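Local coordinates for lipase (Photobacterium sp. M37, PDB 2ORY), which probably hydrolyses the ester bonds of triacylglycerols as a cold-adapted bacterial lipase of the alpha/beta-hydrolase fold, at residues D51-M63 / L139-I152. Residues are numbered along the deposited sequence; the frame is centred on the assembly and turned at random.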
loop_
_atom_site.group_PDB
_atom_site.type_symbol
_atom_site.label_atom_id
_atom_site.label_comp_id
_atom_site.label_asym_id
_atom_site.label_seq_id
_atom_site.Cartn_x
_atom_site.Cartn_y
_atom_site.Cartn_z
ATOM N N ASP A 51 -4.397 16.753 16.391
ATOM C CA ASP A 51 -3.957 17.791 15.483
ATOM C C ASP A 51 -2.779 17.257 14.699
ATOM O O ASP A 51 -1.677 17.088 15.217
ATOM C CB ASP A 51 -3.572 19.063 16.239
ATOM C CG ASP A 51 -4.513 20.228 15.933
ATOM O OD1 ASP A 51 -4.603 20.633 14.748
ATOM O OD2 ASP A 51 -5.162 20.738 16.877
ATOM N N TRP A 52 -3.032 16.979 13.434
ATOM C CA TRP A 52 -2.011 16.428 12.578
ATOM C C TRP A 52 -1.389 17.488 11.701
ATOM O O TRP A 52 -2.030 18.490 11.376
ATOM C CB TRP A 52 -2.621 15.338 11.726
ATOM C CG TRP A 52 -3.284 14.281 12.533
ATOM C CD1 TRP A 52 -4.592 14.243 12.925
ATOM C CD2 TRP A 52 -2.693 13.055 12.980
ATOM N NE1 TRP A 52 -4.856 13.056 13.577
ATOM C CE2 TRP A 52 -3.708 12.313 13.626
ATOM C CE3 TRP A 52 -1.404 12.510 12.895
ATOM C CZ2 TRP A 52 -3.477 11.054 14.182
ATOM C CZ3 TRP A 52 -1.171 11.250 13.450
ATOM C CH2 TRP A 52 -2.207 10.536 14.084
ATOM N N GLU A 53 -0.147 17.240 11.307
ATOM C CA GLU A 53 0.612 18.151 10.466
ATOM C C GLU A 53 1.408 17.376 9.417
ATOM O O GLU A 53 2.137 16.434 9.746
ATOM C CB GLU A 53 1.589 18.956 11.336
ATOM C CG GLU A 53 2.442 19.941 10.575
ATOM C CD GLU A 53 1.656 21.157 10.105
ATOM O OE1 GLU A 53 2.076 21.778 9.096
ATOM O OE2 GLU A 53 0.632 21.506 10.747
ATOM N N VAL A 54 1.266 17.759 8.154
ATOM C CA VAL A 54 2.025 17.108 7.093
ATOM C C VAL A 54 3.407 17.728 7.233
ATOM O O VAL A 54 3.556 18.925 7.054
ATOM C CB VAL A 54 1.437 17.432 5.699
ATOM C CG1 VAL A 54 2.298 16.796 4.601
ATOM C CG2 VAL A 54 -0.001 16.924 5.617
ATOM N N VAL A 55 4.402 16.917 7.582
ATOM C CA VAL A 55 5.762 17.401 7.779
ATOM C C VAL A 55 6.765 16.966 6.701
ATOM O O VAL A 55 7.920 17.391 6.707
ATOM C CB VAL A 55 6.276 16.982 9.173
ATOM C CG1 VAL A 55 5.468 17.714 10.258
ATOM C CG2 VAL A 55 6.124 15.477 9.361
ATOM N N TRP A 56 6.342 16.104 5.783
ATOM C CA TRP A 56 7.228 15.705 4.692
ATOM C C TRP A 56 6.375 15.266 3.525
ATOM O O TRP A 56 5.521 14.391 3.666
ATOM C CB TRP A 56 8.149 14.560 5.080
ATOM C CG TRP A 56 9.147 14.276 3.988
ATOM C CD1 TRP A 56 10.399 14.796 3.878
ATOM C CD2 TRP A 56 8.992 13.368 2.885
ATOM N NE1 TRP A 56 11.046 14.262 2.792
ATOM C CE2 TRP A 56 10.207 13.383 2.163
ATOM C CE3 TRP A 56 7.948 12.543 2.441
ATOM C CZ2 TRP A 56 10.413 12.599 1.016
ATOM C CZ3 TRP A 56 8.152 11.757 1.290
ATOM C CH2 TRP A 56 9.378 11.795 0.596
ATOM N N GLY A 57 6.614 15.875 2.370
ATOM C CA GLY A 57 5.830 15.548 1.197
ATOM C C GLY A 57 4.561 16.383 1.190
ATOM O O GLY A 57 4.434 17.323 1.978
ATOM N N PRO A 58 3.602 16.065 0.307
ATOM C CA PRO A 58 3.743 14.936 -0.627
ATOM C C PRO A 58 4.854 15.003 -1.690
ATOM O O PRO A 58 5.038 16.024 -2.359
ATOM C CB PRO A 58 2.350 14.827 -1.254
ATOM C CG PRO A 58 1.828 16.230 -1.208
ATOM C CD PRO A 58 2.299 16.736 0.146
ATOM N N ALA A 59 5.612 13.914 -1.796
ATOM C CA ALA A 59 6.655 13.770 -2.805
ATOM C C ALA A 59 5.995 12.864 -3.851
ATOM O O ALA A 59 5.583 11.733 -3.552
ATOM C CB ALA A 59 7.874 13.084 -2.225
ATOM N N VAL A 60 5.895 13.361 -5.075
ATOM C CA VAL A 60 5.223 12.618 -6.132
ATOM C C VAL A 60 6.145 12.160 -7.245
ATOM O O VAL A 60 7.053 12.883 -7.641
ATOM C CB VAL A 60 4.090 13.484 -6.771
ATOM C CG1 VAL A 60 3.317 12.671 -7.801
ATOM C CG2 VAL A 60 3.148 14.010 -5.685
ATOM N N TYR A 61 5.916 10.942 -7.723
ATOM C CA TYR A 61 6.664 10.406 -8.845
ATOM C C TYR A 61 5.618 10.245 -9.952
ATOM O O TYR A 61 4.706 9.432 -9.823
ATOM C CB TYR A 61 7.270 9.039 -8.534
ATOM C CG TYR A 61 8.081 8.505 -9.700
ATOM C CD1 TYR A 61 9.388 8.940 -9.921
ATOM C CD2 TYR A 61 7.519 7.622 -10.622
ATOM C CE1 TYR A 61 10.116 8.515 -11.032
ATOM C CE2 TYR A 61 8.239 7.182 -11.748
ATOM C CZ TYR A 61 9.539 7.632 -11.948
ATOM O OH TYR A 61 10.269 7.201 -13.043
ATOM N N THR A 62 5.739 11.042 -11.014
ATOM C CA THR A 62 4.820 11.015 -12.160
ATOM C C THR A 62 5.509 11.626 -13.377
ATOM O O THR A 62 6.199 12.644 -13.274
ATOM C CB THR A 62 3.499 11.826 -11.915
ATOM O OG1 THR A 62 3.812 13.159 -11.497
ATOM C CG2 THR A 62 2.664 11.172 -10.863
ATOM N N MET A 63 5.306 10.989 -14.520
ATOM C CA MET A 63 5.881 11.406 -15.790
ATOM C C MET A 63 4.749 11.389 -16.808
ATOM O O MET A 63 3.869 10.526 -16.754
ATOM C CB MET A 63 6.972 10.422 -16.221
ATOM C CG MET A 63 8.151 10.338 -15.259
ATOM S SD MET A 63 8.919 11.959 -15.045
ATOM C CE MET A 63 10.332 11.593 -13.848
ATOM N N LEU A 139 12.846 9.794 -3.632
ATOM C CA LEU A 139 11.923 10.919 -3.730
ATOM C C LEU A 139 12.346 12.081 -2.843
ATOM O O LEU A 139 12.908 11.880 -1.771
ATOM C CB LEU A 139 10.513 10.499 -3.325
ATOM C CG LEU A 139 9.566 9.741 -4.265
ATOM C CD1 LEU A 139 8.344 9.311 -3.450
ATOM C CD2 LEU A 139 9.147 10.628 -5.463
ATOM N N LYS A 140 12.058 13.296 -3.299
ATOM C CA LYS A 140 12.360 14.509 -2.546
ATOM C C LYS A 140 11.236 15.500 -2.806
ATOM O O LYS A 140 10.894 15.775 -3.959
ATOM C CB LYS A 140 13.696 15.132 -2.974
ATOM C CG LYS A 140 14.932 14.313 -2.580
ATOM C CD LYS A 140 16.256 15.031 -2.917
ATOM C CE LYS A 140 17.473 14.203 -2.463
ATOM N NZ LYS A 140 18.794 14.891 -2.684
ATOM N N PRO A 141 10.638 16.048 -1.737
ATOM C CA PRO A 141 9.555 17.005 -1.944
ATOM C C PRO A 141 10.148 18.194 -2.694
ATOM O O PRO A 141 11.335 18.492 -2.556
ATOM C CB PRO A 141 9.141 17.369 -0.520
ATOM C CG PRO A 141 9.590 16.196 0.298
ATOM C CD PRO A 141 10.922 15.882 -0.303
ATOM N N LYS A 142 9.336 18.862 -3.494
ATOM C CA LYS A 142 9.828 20.011 -4.247
ATOM C C LYS A 142 9.736 21.281 -3.400
ATOM O O LYS A 142 9.333 21.235 -2.244
ATOM C CB LYS A 142 9.016 20.179 -5.542
ATOM C CG LYS A 142 9.093 18.969 -6.468
ATOM C CD LYS A 142 8.215 19.137 -7.687
ATOM C CE LYS A 142 8.030 17.807 -8.398
ATOM N NZ LYS A 142 9.344 17.135 -8.619
ATOM N N SER A 143 10.116 22.410 -3.990
ATOM C CA SER A 143 10.067 23.699 -3.312
ATOM C C SER A 143 8.672 24.025 -2.789
ATOM O O SER A 143 7.668 23.737 -3.443
ATOM C CB SER A 143 10.517 24.804 -4.281
ATOM O OG SER A 143 10.336 26.103 -3.730
ATOM N N HIS A 144 8.631 24.622 -1.599
ATOM C CA HIS A 144 7.390 25.055 -0.946
ATOM C C HIS A 144 6.566 23.920 -0.395
ATOM O O HIS A 144 5.458 24.128 0.109
ATOM C CB HIS A 144 6.542 25.878 -1.915
ATOM C CG HIS A 144 7.255 27.076 -2.462
ATOM N ND1 HIS A 144 6.797 27.779 -3.555
ATOM C CD2 HIS A 144 8.402 27.685 -2.075
ATOM C CE1 HIS A 144 7.633 28.767 -3.821
ATOM N NE2 HIS A 144 8.615 28.732 -2.939
ATOM N N ILE A 145 7.111 22.716 -0.507
ATOM C CA ILE A 145 6.450 21.522 0.001
ATOM C C ILE A 145 7.195 21.105 1.266
ATOM O O ILE A 145 8.433 21.118 1.312
ATOM C CB ILE A 145 6.503 20.346 -1.024
ATOM C CG1 ILE A 145 5.861 20.757 -2.365
ATOM C CG2 ILE A 145 5.814 19.113 -0.435
ATOM C CD1 ILE A 145 4.358 21.126 -2.287
ATOM N N PRO A 146 6.459 20.754 2.326
ATOM C CA PRO A 146 7.219 20.356 3.519
ATOM C C PRO A 146 8.248 19.261 3.217
ATOM O O PRO A 146 8.022 18.385 2.368
ATOM C CB PRO A 146 6.134 19.905 4.511
ATOM C CG PRO A 146 4.865 19.792 3.698
ATOM C CD PRO A 146 5.012 20.790 2.582
ATOM N N GLY A 147 9.382 19.335 3.908
ATOM C CA GLY A 147 10.446 18.361 3.727
ATOM C C GLY A 147 11.236 18.609 2.457
ATOM O O GLY A 147 11.985 17.751 1.989
ATOM N N GLU A 148 11.058 19.804 1.911
ATOM C CA GLU A 148 11.708 20.233 0.679
ATOM C C GLU A 148 13.174 19.792 0.538
ATOM O O GLU A 148 14.002 20.033 1.424
ATOM C CB GLU A 148 11.601 21.756 0.584
ATOM C CG GLU A 148 12.202 22.372 -0.656
ATOM C CD GLU A 148 12.361 23.886 -0.538
ATOM O OE1 GLU A 148 11.396 24.570 -0.143
ATOM O OE2 GLU A 148 13.454 24.399 -0.851
ATOM N N ASN A 149 13.467 19.133 -0.582
ATOM C CA ASN A 149 14.805 18.659 -0.935
ATOM C C ASN A 149 15.496 17.654 -0.043
ATOM O O ASN A 149 16.718 17.639 0.027
ATOM C CB ASN A 149 15.745 19.844 -1.121
ATOM C CG ASN A 149 15.331 20.721 -2.260
ATOM O OD1 ASN A 149 15.177 20.249 -3.391
ATOM N ND2 ASN A 149 15.139 22.010 -1.983
ATOM N N LYS A 150 14.731 16.809 0.627
ATOM C CA LYS A 150 15.320 15.792 1.486
ATOM C C LYS A 150 14.665 14.453 1.204
ATOM O O LYS A 150 13.459 14.392 0.977
ATOM C CB LYS A 150 15.109 16.162 2.954
ATOM C CG LYS A 150 15.919 17.359 3.407
ATOM C CD LYS A 150 15.129 18.226 4.373
ATOM C CE LYS A 150 15.911 19.482 4.747
ATOM N NZ LYS A 150 15.018 20.507 5.353
ATOM N N THR A 151 15.461 13.387 1.190
ATOM C CA THR A 151 14.917 12.049 0.971
ATOM C C THR A 151 14.223 11.701 2.282
ATOM O O THR A 151 14.405 12.399 3.278
ATOM C CB THR A 151 16.018 10.998 0.730
ATOM O OG1 THR A 151 16.911 10.981 1.854
ATOM C CG2 THR A 151 16.787 11.308 -0.572
ATOM N N ILE A 152 13.433 10.638 2.290
ATOM C CA ILE A 152 12.737 10.254 3.506
ATOM C C ILE A 152 13.767 9.930 4.599
ATOM O O ILE A 152 13.600 10.322 5.754
ATOM C CB ILE A 152 11.805 9.031 3.262
ATOM C CG1 ILE A 152 11.013 8.702 4.533
ATOM C CG2 ILE A 152 12.610 7.817 2.833
ATOM C CD1 ILE A 152 9.990 9.719 4.890
HETATM O O HOH W 1 6.616 17.706 -3.848
#
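Trp56 reaches from the edge strand 52-63 into the segment 139-152, the loop that leads into helix 152-160, which wraps around its indole. Its CB points away from the loop. CG stands anti to the backbone N (chi1 -174°), and this turn brings the ring back to the loop. Next along the side chain, Trp56 CD1 meets Gly147 CA at 3.6 Å. Trp56 NE1 then donates a hydrogen bond to Lys150 O, 3.0 Å away. This oxygen lies in the indole plane, but the donor sits above the carbonyl plane of Lys150. Further round, CE2 carries Pro141 CG over one face, 3.6 Å from the centroid of the five-membered ring of Trp56, a CH-pi contact. The two side chains cross at about a right angle. At the far rim, CZ2 lies near Leu139 O, which is in the ring plane, and CH2 approaches Leu139 CB. Ile152 CD1 sits over the opposite face, 4.3 Å from Trp56 CE3. The indole is thus held between two aliphatic groups, while its N-H is satisfied inside the contact.

Gly57 N donates to Pro146 O at 2.9 Å. Beyond it, Ala59 CB packs on Leu139 CB at 3.9 Å. A water joins Pro58 O to Lys142 N. Phe155 of helix 152-160 also meets the indole, and Leu34 of helix 30-43 touches both Pro58 and Pro146.

Opposite Val75 of strand 66-78 the edge strand carries two residues, Val55 and Trp56, a classic beta bulge, and it bends at Trp56. The arrangement joins that edge of the alpha/beta-hydrolase sheet to the connection between helices 127-138 and 152-160.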